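Long-range contacts in drebrin (Homo sapiens, PDB 5Y1Z), which probably binds actin through a cofilin-type actin-binding domain and is a developmentally regulated protein of the brain: residues Ala4-Ser9 / Ala101-Lys106; Leu33-Asp38 / Asn62-Tyr67; Val83-Val88 / Val118-Val123. One frame throughout, in Å; residues are numbered along the deposited sequence.

Contacts 2 and 3 both lie on the mixed sheet at the heart of this actin-depolymerizing-factor homology domain, their centres about 11 Å apart; strands 65-72 and 81-88 are neighbours in it, linked by a probable hydrogen bond from W87 N to M66 O. Contact 1 sits at one side, about 12 Å from contact 2 and 16 Å from contact 3 between centres, where the segment ahead of helix 12-23 meets the start of helix 104-110. Along the chain contact 2 opens and closes within the span of contact 1, followed by contact 3, which crosses contact 1. The N-terminal segment is probably held to the sheet both through H103, bonded to Y36, and by V6 packing on Y36.

Contact 1 of 3, residues Ala4-Ser9 / Ala101-Lys106; sequences AGVSFS and ASHVAK
K106 reaches out from the start of helix 104-110 and lays its chain along V6, the two side chains running past each other in opposite directions. The methyl CG1 of V6 is the common neighbour: K106 CB lies 3.9 Å from V6 CG1, and CG and CD keep much the same spacing from that methyl. CG also approaches the F8 ring, 4.2 Å from F8 CE2. CG leaves CB opposite the backbone N (chi1 -156°), and a bend at chi3 carries the chain on until K106 CE sits 3.8 Å from V6 CG1. The tip then passes beyond the apolar stretch to the backbone of the N-terminal segment. NZ gives V6 O a weak hydrogen bond at 3.3 Å, and A4 O lies 3.0 Å from K106 NZ.

V6 also faces H103. Its CB is 4.1 Å from the centroid of the imidazole, over the face, a CH-pi contact, and V6 N lies above the centre of the same ring. H103 ND1 is hydrogen-bonded to Y36 OH, which probably limits how the ring can turn. G5 suits this spot: its backbone angles (phi 87°, psi -160°) would press a CB against A4 O, and a CB would also point toward K106 and H103.

F8 meets K106 at its backbone end, its CZ 3.7 Å from K106 O, while F110 of the same helix stacks on its ring. Another protein's chain packs on F8 as well, close to where this segment runs into helix 12-23.

The lysine is thus held by its hydrocarbon length against V6, with the weak bond to the V6 carbonyl at its charged end; the grip therefore probably depends on the path of the main chain.

Contact 2 of 3, residues Leu33-Asp38 / Asn62-Tyr67; sequences LYTYED and NQKVMY
Y36 and Y67 turn their rings obliquely, planes 69° apart, and bring their hydroxyls together: Y36 OH and Y67 OH are hydrogen-bonded at 2.6 Å, either able to donate. Y36 CZ lies in the plane of the Y67 ring, at its edge. The Y36 ring has V65 CG1 at its own edge, 3.6 Å from Y36 CE1, and Y36 OH also bonds H103 ND1.

These rings flank the pairing of two antiparallel strands, 31-36 and 65-72, in the mixed sheet of the ADF-homology fold. Y34 and Y67 form a hydrogen-bonded pair: Y34 N donates to Y67 O at 2.9 Å, and Y67 N returns a bond to Y34 O.

Near the strand ends T35 and K64 cross at about a right angle. With OG1 opposite its backbone N (chi1 -171°), T35 turns its hydroxyl to the partner strand, where OG1 donates to V65 O at 2.9 Å and accepts from K64 NZ at 3.1 Å. The ammonium has a second acceptor, Y36 O, 3.0 Å from K64 NZ, with the nitrogen tilted 23° from the carbonyl plane of Y36. On the T35 side of the sheet, M66 CE comes up against both methyls of L33, the two side chains crossing at a slant, with F60 touching both residues.

Contact 3 of 3, residues Val83-Val88 / Val118-Val123; sequences VLINWV and VNASSV
N86 and N119 meet amide to amide. N86 ND2 donates to N119 OD1 at 2.8 Å, and the acceptor lies in the plane of the N86 amide, while the donor stands above the carbonyl plane of N119; the two amides are 77° apart. On the opposite side of the sheet A120 CB touches two neighbours, 3.8 Å from I85 CG2 and 3.8 Å from W87 CE3. On that same face V118 packs its CG2 3.9 Å from V83 CG1. The indole of W87 then reaches under the turn that follows: S121 CA lies over one face, offset toward the rim, and V123 N comes in at the edge within the ring plane. Here CG stands opposite the backbone N (chi1 174°), which sends the ring out along the sheet toward S121-V123.

Between these two faces strands 81-88 and 116-120 run parallel, I85, N86 and W87 opposite V118, N119 and A120. N86 N donates to V118 O at 2.8 Å and V88 N to A120 O at 2.9 Å. Helices 94-101 and 104-110 lie between them in sequence, so this is a beta-alpha-beta crossover that places strand 116-120 at the edge of the chain's sheet. S121 extends the pairing past the strand end: its OG donates to V88 O at 2.9 Å, in the carbonyl plane.

Farther out, W87 NE1 bonds E61 O and F60 stacks on the indole, which probably fix its rotation. With an alanine in place of W87, E61 O would probably lose its indole donor and F60 its stacking mate, leaving a gap beside A120 and under the turn. D125 OD1 takes the backbone N-H groups of both S121 and S122, probably shaping the turn around the ring. I131 of helix 128-134 touches both V83 and V118.

Contact 1 of 3, residues Ala4-Ser9 / Ala101-Lys106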
ATOM      1  N   ALA A   4      -5.400   1.454  -4.688  1.00 80.23           N
ATOM      2  CA  ALA A   4      -5.263   0.546  -3.559  1.00 75.71           C
ATOM      3  C   ALA A   4      -4.209  -0.515  -3.820  1.00 72.44           C
ATOM      4  O   ALA A   4      -3.596  -1.024  -2.873  1.00 73.59           O
ATOM      5  CB  ALA A   4      -6.611  -0.110  -3.238  1.00 77.24           C
ATOM      6  N   GLY A   5      -3.998  -0.886  -5.079  1.00 69.24           N
ATOM      7  CA  GLY A   5      -3.040  -1.932  -5.391  1.00 63.17           C
ATOM      8  C   GLY A   5      -3.685  -3.302  -5.313  1.00 55.16           C
ATOM      9  O   GLY A   5      -4.909  -3.448  -5.366  1.00 54.21           O
ATOM     10  N   VAL A   6      -2.837  -4.325  -5.166  1.00 52.72           N
ATOM     11  CA  VAL A   6      -3.344  -5.681  -4.996  1.00 49.81           C
ATOM     12  C   VAL A   6      -4.367  -5.726  -3.868  1.00 48.58           C
ATOM     13  O   VAL A   6      -4.200  -5.093  -2.825  1.00 53.48           O
ATOM     14  CB  VAL A   6      -2.187  -6.670  -4.774  1.00 49.48           C
ATOM     15  CG1 VAL A   6      -1.567  -6.497  -3.415  1.00 44.94           C
ATOM     16  CG2 VAL A   6      -2.715  -8.120  -4.948  1.00 50.72           C
ATOM     17  N   SER A   7      -5.468  -6.407  -4.113  1.00 44.83           N
ATOM     18  CA  SER A   7      -6.518  -6.597  -3.135  1.00 45.53           C
ATOM     19  C   SER A   7      -6.699  -8.079  -2.823  1.00 46.33           C
ATOM     20  O   SER A   7      -6.614  -8.934  -3.712  1.00 49.15           O
ATOM     21  CB  SER A   7      -7.824  -6.026  -3.643  1.00 49.39           C
ATOM     22  OG  SER A   7      -8.909  -6.726  -3.060  1.00 55.25           O
ATOM     23  N   PHE A   8      -6.939  -8.390  -1.555  1.00 44.17           N
ATOM     24  CA  PHE A   8      -7.265  -9.754  -1.173  1.00 43.67           C
ATOM     25  C   PHE A   8      -8.672  -9.877  -0.602  1.00 48.36           C
ATOM     26  O   PHE A   8      -8.959 -10.854   0.090  1.00 52.83           O
ATOM     27  CB  PHE A   8      -6.249 -10.294  -0.175  1.00 43.39           C
ATOM     28  CG  PHE A   8      -4.823 -10.043  -0.559  1.00 45.51           C
ATOM     29  CD1 PHE A   8      -4.156 -10.906  -1.403  1.00 47.42           C
ATOM     30  CD2 PHE A   8      -4.146  -8.946  -0.081  1.00 43.87           C
ATOM     31  CE1 PHE A   8      -2.827 -10.655  -1.743  1.00 48.35           C
ATOM     32  CE2 PHE A   8      -2.822  -8.699  -0.430  1.00 41.51           C
ATOM     33  CZ  PHE A   8      -2.170  -9.534  -1.250  1.00 41.98           C
ATOM     34  N   SER A   9      -9.563  -8.921  -0.875  1.00 48.64           N
ATOM     35  CA  SER A   9     -10.853  -8.933  -0.192  1.00 50.77           C
ATOM     36  C   SER A   9     -11.811  -9.896  -0.864  1.00 52.69           C
ATOM     37  O   SER A   9     -12.222 -10.897  -0.266  1.00 53.93           O
ATOM     38  CB  SER A   9     -11.461  -7.532  -0.180  1.00 55.26           C
ATOM     39  OG  SER A   9     -10.600  -6.632   0.464  1.00 59.10           O
ATOM     40  N   ALA A 101       4.846  -4.979  -9.962  1.00 40.52           N
ATOM     41  CA  ALA A 101       6.072  -5.183  -9.205  1.00 41.25           C
ATOM     42  C   ALA A 101       5.940  -4.660  -7.782  1.00 45.13           C
ATOM     43  O   ALA A 101       6.478  -5.258  -6.846  1.00 46.70           O
ATOM     44  CB  ALA A 101       7.238  -4.495  -9.914  1.00 41.22           C
ATOM     45  N   SER A 102       5.207  -3.567  -7.604  1.00 46.44           N
ATOM     46  CA  SER A 102       4.986  -3.002  -6.290  1.00 52.07           C
ATOM     47  C   SER A 102       4.004  -3.805  -5.442  1.00 54.59           C
ATOM     48  O   SER A 102       3.806  -3.453  -4.274  1.00 60.82           O
ATOM     49  CB  SER A 102       4.526  -1.553  -6.449  1.00 57.48           C
ATOM     50  OG  SER A 102       3.270  -1.495  -7.101  1.00 60.06           O
ATOM     51  N   HIS A 103       3.367  -4.839  -5.997  1.00 50.15           N
ATOM     52  CA  HIS A 103       2.480  -5.711  -5.223  1.00 49.64           C
ATOM     53  C   HIS A 103       3.189  -6.907  -4.595  1.00 47.99           C
ATOM     54  O   HIS A 103       2.693  -7.451  -3.596  1.00 50.77           O
ATOM     55  CB  HIS A 103       1.336  -6.260  -6.102  1.00 47.71           C
ATOM     56  CG  HIS A 103       0.558  -5.203  -6.812  1.00 49.30           C
ATOM     57  ND1 HIS A 103      -0.220  -5.469  -7.918  1.00 49.00           N
ATOM     58  CD2 HIS A 103       0.446  -3.873  -6.583  1.00 50.79           C
ATOM     59  CE1 HIS A 103      -0.780  -4.349  -8.339  1.00 50.35           C
ATOM     60  NE2 HIS A 103      -0.395  -3.365  -7.544  1.00 52.22           N
ATOM     61  N   VAL A 104       4.335  -7.318  -5.142  1.00 42.51           N
ATOM     62  CA  VAL A 104       4.919  -8.604  -4.776  1.00 42.17           C
ATOM     63  C   VAL A 104       5.081  -8.708  -3.265  1.00 48.15           C
ATOM     64  O   VAL A 104       4.652  -9.687  -2.644  1.00 52.59           O
ATOM     65  CB  VAL A 104       6.258  -8.804  -5.506  1.00 42.31           C
ATOM     66  CG1 VAL A 104       6.942 -10.078  -5.036  1.00 43.42           C
ATOM     67  CG2 VAL A 104       6.035  -8.810  -7.007  1.00 41.12           C
ATOM     68  N   ALA A 105       5.659  -7.673  -2.644  1.00 51.14           N
ATOM     69  CA  ALA A 105       5.905  -7.711  -1.204  1.00 54.48           C
ATOM     70  C   ALA A 105       4.613  -7.890  -0.416  1.00 57.60           C
ATOM     71  O   ALA A 105       4.578  -8.609   0.592  1.00 59.59           O
ATOM     72  CB  ALA A 105       6.607  -6.437  -0.764  1.00 54.87           C
ATOM     73  N   LYS A 106       3.556  -7.202  -0.835  1.00 56.00           N
ATOM     74  CA  LYS A 106       2.259  -7.338  -0.190  1.00 57.84           C
ATOM     75  C   LYS A 106       1.695  -8.757  -0.355  1.00 53.32           C
ATOM     76  O   LYS A 106       1.092  -9.303   0.578  1.00 49.20           O
ATOM     77  CB  LYS A 106       1.345  -6.259  -0.763  1.00 63.07           C
ATOM     78  CG  LYS A 106       0.183  -5.827   0.082  1.00 69.68           C
ATOM     79  CD  LYS A 106      -0.229  -4.467  -0.395  1.00 76.09           C
ATOM     80  CE  LYS A 106      -1.722  -4.282  -0.384  1.00 83.18           C
ATOM     81  NZ  LYS A 106      -2.069  -3.124  -1.283  1.00 86.36           N
TER

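Contact 2 of 3, residues Leu33-Asp38 / Asn62-Tyr67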
ATOM      1  N   LEU A  33      -1.645 -21.430  -7.186  1.00 41.36           N
ATOM      2  CA  LEU A  33      -1.330 -20.458  -8.224  1.00 38.80           C
ATOM      3  C   LEU A  33      -2.428 -19.405  -8.232  1.00 39.05           C
ATOM      4  O   LEU A  33      -3.604 -19.727  -8.491  1.00 41.25           O
ATOM      5  CB  LEU A  33      -1.227 -21.145  -9.596  1.00 38.74           C
ATOM      6  CG  LEU A  33      -1.006 -20.213 -10.772  1.00 35.19           C
ATOM      7  CD1 LEU A  33       0.359 -19.547 -10.614  1.00 31.76           C
ATOM      8  CD2 LEU A  33      -1.117 -21.003 -12.067  1.00 33.35           C
ATOM      9  N   TYR A  34      -2.034 -18.149  -8.031  1.00 38.32           N
ATOM     10  CA  TYR A  34      -2.940 -17.000  -8.005  1.00 41.54           C
ATOM     11  C   TYR A  34      -2.642 -16.010  -9.130  1.00 43.89           C
ATOM     12  O   TYR A  34      -1.548 -15.990  -9.697  1.00 45.25           O
ATOM     13  CB  TYR A  34      -2.858 -16.251  -6.664  1.00 41.25           C
ATOM     14  CG  TYR A  34      -2.905 -17.129  -5.435  1.00 42.17           C
ATOM     15  CD1 TYR A  34      -4.129 -17.467  -4.866  1.00 42.81           C
ATOM     16  CD2 TYR A  34      -1.743 -17.610  -4.833  1.00 40.83           C
ATOM     17  CE1 TYR A  34      -4.212 -18.252  -3.749  1.00 42.60           C
ATOM     18  CE2 TYR A  34      -1.820 -18.413  -3.693  1.00 41.23           C
ATOM     19  CZ  TYR A  34      -3.068 -18.724  -3.162  1.00 42.29           C
ATOM     20  OH  TYR A  34      -3.215 -19.511  -2.045  1.00 43.47           O
ATOM     21  N   THR A  35      -3.640 -15.197  -9.467  1.00 43.04           N
ATOM     22  CA  THR A  35      -3.514 -14.234 -10.558  1.00 44.32           C
ATOM     23  C   THR A  35      -4.553 -13.137 -10.355  1.00 45.47           C
ATOM     24  O   THR A  35      -5.430 -13.240  -9.491  1.00 45.42           O
ATOM     25  CB  THR A  35      -3.667 -14.895 -11.935  1.00 44.25           C
ATOM     26  OG1 THR A  35      -3.336 -13.948 -12.963  1.00 42.89           O
ATOM     27  CG2 THR A  35      -5.094 -15.398 -12.142  1.00 41.89           C
ATOM     28  N   TYR A  36      -4.477 -12.099 -11.182  1.00 44.17           N
ATOM     29  CA  TYR A  36      -5.459 -11.031 -11.059  1.00 47.34           C
ATOM     30  C   TYR A  36      -6.734 -11.338 -11.836  1.00 49.32           C
ATOM     31  O   TYR A  36      -6.710 -11.986 -12.885  1.00 47.39           O
ATOM     32  CB  TYR A  36      -4.874  -9.695 -11.532  1.00 44.94           C
ATOM     33  CG  TYR A  36      -3.630  -9.276 -10.783  1.00 42.56           C
ATOM     34  CD1 TYR A  36      -2.377  -9.707 -11.175  1.00 35.46           C
ATOM     35  CD2 TYR A  36      -3.714  -8.449  -9.664  1.00 46.75           C
ATOM     36  CE1 TYR A  36      -1.246  -9.338 -10.478  1.00 33.48           C
ATOM     37  CE2 TYR A  36      -2.571  -8.067  -8.967  1.00 42.47           C
ATOM     38  CZ  TYR A  36      -1.352  -8.526  -9.378  1.00 37.93           C
ATOM     39  OH  TYR A  36      -0.241  -8.131  -8.679  1.00 42.02           O
ATOM     40  N   GLU A  37      -7.855 -10.854 -11.303  1.00 57.13           N
ATOM     41  CA  GLU A  37      -9.091 -10.871 -12.064  1.00 63.98           C
ATOM     42  C   GLU A  37      -9.054  -9.784 -13.125  1.00 67.37           C
ATOM     43  O   GLU A  37      -8.442  -8.732 -12.939  1.00 71.17           O
ATOM     44  CB  GLU A  37     -10.300 -10.682 -11.162  1.00 75.21           C
ATOM     45  CG  GLU A  37     -11.494 -11.473 -11.644  1.00 87.93           C
ATOM     46  CD  GLU A  37     -12.317 -12.040 -10.511  1.00 96.66           C
ATOM     47  OE1 GLU A  37     -12.545 -11.302  -9.524  1.00 99.50           O
ATOM     48  OE2 GLU A  37     -12.760 -13.208 -10.624  1.00100.01           O
ATOM     49  N   ASP A  38      -9.701 -10.058 -14.256  1.00 71.42           N
ATOM     50  CA  ASP A  38      -9.579  -9.191 -15.421  1.00 74.84           C
ATOM     51  C   ASP A  38     -10.024  -7.774 -15.091  1.00 74.26           C
ATOM     52  O   ASP A  38     -11.046  -7.562 -14.432  1.00 75.41           O
ATOM     53  CB  ASP A  38     -10.404  -9.742 -16.576  1.00 81.73           C
ATOM     54  CG  ASP A  38     -10.194 -11.233 -16.783  1.00 86.57           C
ATOM     55  OD1 ASP A  38      -9.081 -11.760 -16.493  1.00 85.30           O
ATOM     56  OD2 ASP A  38     -11.168 -11.881 -17.226  1.00 90.76           O
ATOM     57  N   ASN A  62       1.299 -16.722 -20.422  1.00 46.04           N
ATOM     58  CA  ASN A  62       2.220 -15.732 -20.961  1.00 49.37           C
ATOM     59  C   ASN A  62       1.617 -14.337 -21.026  1.00 50.45           C
ATOM     60  O   ASN A  62       2.343 -13.357 -21.236  1.00 48.80           O
ATOM     61  CB  ASN A  62       2.644 -16.154 -22.365  1.00 53.31           C
ATOM     62  CG  ASN A  62       3.498 -17.379 -22.346  1.00 58.46           C
ATOM     63  OD1 ASN A  62       4.400 -17.499 -21.523  1.00 62.48           O
ATOM     64  ND2 ASN A  62       3.223 -18.313 -23.253  1.00 60.95           N
ATOM     65  N   GLN A  63       0.306 -14.238 -20.886  1.00 50.51           N
ATOM     66  CA  GLN A  63      -0.395 -12.976 -20.946  1.00 50.93           C
ATOM     67  C   GLN A  63      -0.725 -12.435 -19.567  1.00 48.25           C
ATOM     68  O   GLN A  63      -1.425 -11.427 -19.465  1.00 49.70           O
ATOM     69  CB  GLN A  63      -1.663 -13.134 -21.786  1.00 57.69           C
ATOM     70  CG  GLN A  63      -1.406 -13.571 -23.256  1.00 71.79           C
ATOM     71  CD  GLN A  63      -1.219 -15.106 -23.456  1.00 81.47           C
ATOM     72  OE1 GLN A  63      -0.330 -15.723 -22.849  1.00 84.53           O
ATOM     73  NE2 GLN A  63      -2.055 -15.713 -24.328  1.00 83.37           N
ATOM     74  N   LYS A  64      -0.268 -13.094 -18.506  1.00 39.88           N
ATOM     75  CA  LYS A  64      -0.695 -12.750 -17.158  1.00 41.34           C
ATOM     76  C   LYS A  64       0.476 -12.601 -16.196  1.00 40.38           C
ATOM     77  O   LYS A  64       1.526 -13.222 -16.353  1.00 39.39           O
ATOM     78  CB  LYS A  64      -1.685 -13.793 -16.598  1.00 44.19           C
ATOM     79  CG  LYS A  64      -3.009 -13.833 -17.371  1.00 49.47           C
ATOM     80  CD  LYS A  64      -4.159 -14.359 -16.522  1.00 56.09           C
ATOM     81  CE  LYS A  64      -5.162 -13.250 -16.182  1.00 65.03           C
ATOM     82  NZ  LYS A  64      -4.684 -12.239 -15.121  1.00 66.53           N
ATOM     83  N   VAL A  65       0.272 -11.740 -15.209  1.00 40.30           N
ATOM     84  CA  VAL A  65       1.057 -11.713 -13.983  1.00 35.68           C
ATOM     85  C   VAL A  65       0.433 -12.698 -13.006  1.00 37.84           C
ATOM     86  O   VAL A  65      -0.773 -12.654 -12.757  1.00 40.35           O
ATOM     87  CB  VAL A  65       1.085 -10.292 -13.399  1.00 35.62           C
ATOM     88  CG1 VAL A  65       1.818 -10.276 -12.083  1.00 36.47           C
ATOM     89  CG2 VAL A  65       1.731  -9.332 -14.395  1.00 34.58           C
ATOM     90  N   MET A  66       1.232 -13.623 -12.483  1.00 42.49           N
ATOM     91  CA  MET A  66       0.720 -14.648 -11.575  1.00 43.08           C
ATOM     92  C   MET A  66       1.709 -14.870 -10.427  1.00 43.12           C
ATOM     93  O   MET A  66       2.904 -14.558 -10.532  1.00 47.18           O
ATOM     94  CB  MET A  66       0.434 -15.964 -12.325  1.00 42.52           C
ATOM     95  CG  MET A  66      -0.400 -15.796 -13.596  1.00 43.17           C
ATOM     96  SD  MET A  66      -0.953 -17.329 -14.418  1.00 48.48           S
ATOM     97  CE  MET A  66       0.216 -18.441 -13.812  1.00 50.40           C
ATOM     98  N   TYR A  67       1.205 -15.423  -9.322  1.00 38.52           N
ATOM     99  CA  TYR A  67       2.012 -15.688  -8.132  1.00 38.42           C
ATOM    100  C   TYR A  67       1.882 -17.157  -7.756  1.00 42.15           C
ATOM    101  O   TYR A  67       0.775 -17.638  -7.488  1.00 47.41           O
ATOM    102  CB  TYR A  67       1.594 -14.770  -6.968  1.00 34.95           C
ATOM    103  CG  TYR A  67       1.702 -13.312  -7.334  1.00 37.22           C
ATOM    104  CD1 TYR A  67       2.951 -12.710  -7.470  1.00 39.08           C
ATOM    105  CD2 TYR A  67       0.571 -12.545  -7.593  1.00 38.35           C
ATOM    106  CE1 TYR A  67       3.080 -11.388  -7.834  1.00 40.63           C
ATOM    107  CE2 TYR A  67       0.688 -11.207  -7.961  1.00 39.93           C
ATOM    108  CZ  TYR A  67       1.949 -10.634  -8.082  1.00 42.18           C
ATOM    109  OH  TYR A  67       2.104  -9.306  -8.454  1.00 44.42           O
TER

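Contact 3 of 3, residues Val83-Val88 / Val118-Val123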
ATOM      1  N   VAL A  83       8.440 -21.231  -1.529  1.00 47.79           N
ATOM      2  CA  VAL A  83       8.870 -20.436  -2.667  1.00 49.61           C
ATOM      3  C   VAL A  83       7.667 -19.668  -3.179  1.00 50.43           C
ATOM      4  O   VAL A  83       6.577 -20.240  -3.332  1.00 51.93           O
ATOM      5  CB  VAL A  83       9.446 -21.323  -3.783  1.00 50.32           C
ATOM      6  CG1 VAL A  83       9.892 -20.459  -4.962  1.00 48.89           C
ATOM      7  CG2 VAL A  83      10.571 -22.173  -3.244  1.00 53.77           C
ATOM      8  N   LEU A  84       7.858 -18.385  -3.444  1.00 47.69           N
ATOM      9  CA  LEU A  84       6.876 -17.601  -4.172  1.00 47.56           C
ATOM     10  C   LEU A  84       7.481 -17.262  -5.528  1.00 49.94           C
ATOM     11  O   LEU A  84       8.510 -16.586  -5.605  1.00 55.22           O
ATOM     12  CB  LEU A  84       6.498 -16.334  -3.403  1.00 47.55           C
ATOM     13  CG  LEU A  84       5.494 -15.419  -4.106  1.00 45.59           C
ATOM     14  CD1 LEU A  84       4.162 -16.127  -4.102  1.00 45.54           C
ATOM     15  CD2 LEU A  84       5.399 -14.087  -3.420  1.00 46.07           C
ATOM     16  N   ILE A  85       6.839 -17.715  -6.591  1.00 51.42           N
ATOM     17  CA  ILE A  85       7.253 -17.403  -7.950  1.00 48.32           C
ATOM     18  C   ILE A  85       6.508 -16.156  -8.392  1.00 47.55           C
ATOM     19  O   ILE A  85       5.272 -16.145  -8.447  1.00 46.60           O
ATOM     20  CB  ILE A  85       6.970 -18.568  -8.898  1.00 46.42           C
ATOM     21  CG1 ILE A  85       7.880 -19.731  -8.528  1.00 48.21           C
ATOM     22  CG2 ILE A  85       7.259 -18.127 -10.321  1.00 46.84           C
ATOM     23  CD1 ILE A  85       7.373 -21.042  -8.969  1.00 47.55           C
ATOM     24  N   ASN A  86       7.266 -15.092  -8.644  1.00 45.21           N
ATOM     25  CA  ASN A  86       6.759 -13.845  -9.190  1.00 44.60           C
ATOM     26  C   ASN A  86       6.787 -13.976 -10.703  1.00 45.04           C
ATOM     27  O   ASN A  86       7.788 -13.665 -11.359  1.00 51.40           O
ATOM     28  CB  ASN A  86       7.613 -12.690  -8.696  1.00 49.37           C
ATOM     29  CG  ASN A  86       7.229 -11.384  -9.313  1.00 53.78           C
ATOM     30  OD1 ASN A  86       6.047 -11.116  -9.533  1.00 56.16           O
ATOM     31  ND2 ASN A  86       8.223 -10.544  -9.585  1.00 55.37           N
ATOM     32  N   TRP A  87       5.679 -14.452 -11.268  1.00 39.04           N
ATOM     33  CA  TRP A  87       5.586 -14.695 -12.700  1.00 38.30           C
ATOM     34  C   TRP A  87       5.057 -13.482 -13.461  1.00 41.15           C
ATOM     35  O   TRP A  87       3.952 -12.981 -13.192  1.00 39.74           O
ATOM     36  CB  TRP A  87       4.688 -15.896 -12.977  1.00 36.14           C
ATOM     37  CG  TRP A  87       4.439 -16.117 -14.442  1.00 34.09           C
ATOM     38  CD1 TRP A  87       3.437 -15.587 -15.190  1.00 33.23           C
ATOM     39  CD2 TRP A  87       5.225 -16.927 -15.332  1.00 35.13           C
ATOM     40  NE1 TRP A  87       3.534 -16.020 -16.484  1.00 36.23           N
ATOM     41  CE2 TRP A  87       4.620 -16.850 -16.601  1.00 35.82           C
ATOM     42  CE3 TRP A  87       6.363 -17.737 -15.172  1.00 32.61           C
ATOM     43  CZ2 TRP A  87       5.123 -17.540 -17.717  1.00 37.46           C
ATOM     44  CZ3 TRP A  87       6.863 -18.420 -16.282  1.00 34.22           C
ATOM     45  CH2 TRP A  87       6.246 -18.313 -17.531  1.00 35.13           C
ATOM     46  N   VAL A  88       5.817 -13.047 -14.454  1.00 40.19           N
ATOM     47  CA  VAL A  88       5.356 -12.026 -15.366  1.00 41.43           C
ATOM     48  C   VAL A  88       5.501 -12.581 -16.767  1.00 45.61           C
ATOM     49  O   VAL A  88       6.621 -12.824 -17.232  1.00 50.01           O
ATOM     50  CB  VAL A  88       6.122 -10.709 -15.208  1.00 41.97           C
ATOM     51  CG1 VAL A  88       5.522  -9.653 -16.107  1.00 43.42           C
ATOM     52  CG2 VAL A  88       6.050 -10.256 -13.760  1.00 39.98           C
ATOM     53  N   VAL A 118      11.203 -15.850  -6.298  1.00 50.94           N
ATOM     54  CA  VAL A 118      11.887 -16.146  -7.552  1.00 53.33           C
ATOM     55  C   VAL A 118      11.147 -15.446  -8.693  1.00 54.71           C
ATOM     56  O   VAL A 118       9.981 -15.756  -8.958  1.00 55.64           O
ATOM     57  CB  VAL A 118      11.946 -17.662  -7.782  1.00 52.56           C
ATOM     58  CG1 VAL A 118      12.529 -17.995  -9.129  1.00 50.79           C
ATOM     59  CG2 VAL A 118      12.720 -18.320  -6.661  1.00 56.63           C
ATOM     60  N   ASN A 119      11.824 -14.532  -9.389  1.00 55.34           N
ATOM     61  CA  ASN A 119      11.208 -13.862 -10.533  1.00 54.11           C
ATOM     62  C   ASN A 119      11.311 -14.719 -11.788  1.00 52.68           C
ATOM     63  O   ASN A 119      12.374 -15.251 -12.110  1.00 54.64           O
ATOM     64  CB  ASN A 119      11.863 -12.506 -10.789  1.00 56.44           C
ATOM     65  CG  ASN A 119      11.794 -11.573  -9.596  1.00 61.47           C
ATOM     66  OD1 ASN A 119      10.773 -11.500  -8.904  1.00 60.34           O
ATOM     67  ND2 ASN A 119      12.880 -10.842  -9.350  1.00 66.67           N
ATOM     68  N   ALA A 120      10.217 -14.807 -12.534  1.00 49.20           N
ATOM     69  CA  ALA A 120      10.146 -15.758 -13.634  1.00 48.04           C
ATOM     70  C   ALA A 120       9.318 -15.190 -14.771  1.00 45.55           C
ATOM     71  O   ALA A 120       8.303 -14.527 -14.538  1.00 44.93           O
ATOM     72  CB  ALA A 120       9.542 -17.088 -13.181  1.00 47.98           C
ATOM     73  N   SER A 121       9.791 -15.417 -16.001  1.00 46.21           N
ATOM     74  CA  SER A 121       9.041 -15.073 -17.204  1.00 46.22           C
ATOM     75  C   SER A 121       8.982 -16.177 -18.245  1.00 47.26           C
ATOM     76  O   SER A 121       8.331 -15.989 -19.281  1.00 50.55           O
ATOM     77  CB  SER A 121       9.618 -13.814 -17.849  1.00 52.24           C
ATOM     78  OG  SER A 121       9.536 -12.758 -16.913  1.00 57.17           O
ATOM     79  N   SER A 122       9.717 -17.261 -18.069  1.00 44.08           N
ATOM     80  CA  SER A 122       9.529 -18.434 -18.894  1.00 50.01           C
ATOM     81  C   SER A 122       9.575 -19.615 -17.941  1.00 52.29           C
ATOM     82  O   SER A 122      10.020 -19.490 -16.802  1.00 51.51           O
ATOM     83  CB  SER A 122      10.553 -18.525 -20.027  1.00 53.55           C
ATOM     84  OG  SER A 122      11.773 -19.026 -19.565  1.00 58.79           O
ATOM     85  N   VAL A 123       9.096 -20.769 -18.391  1.00 53.61           N
ATOM     86  CA  VAL A 123       9.257 -21.946 -17.547  1.00 53.95           C
ATOM     87  C   VAL A 123      10.724 -22.195 -17.251  1.00 58.16           C
ATOM     88  O   VAL A 123      11.070 -22.679 -16.169  1.00 62.03           O
ATOM     89  CB  VAL A 123       8.575 -23.162 -18.188  1.00 48.52           C
ATOM     90  CG1 VAL A 123       7.202 -22.770 -18.656  1.00 47.37           C
ATOM     91  CG2 VAL A 123       9.385 -23.650 -19.344  1.00 47.19           C
TER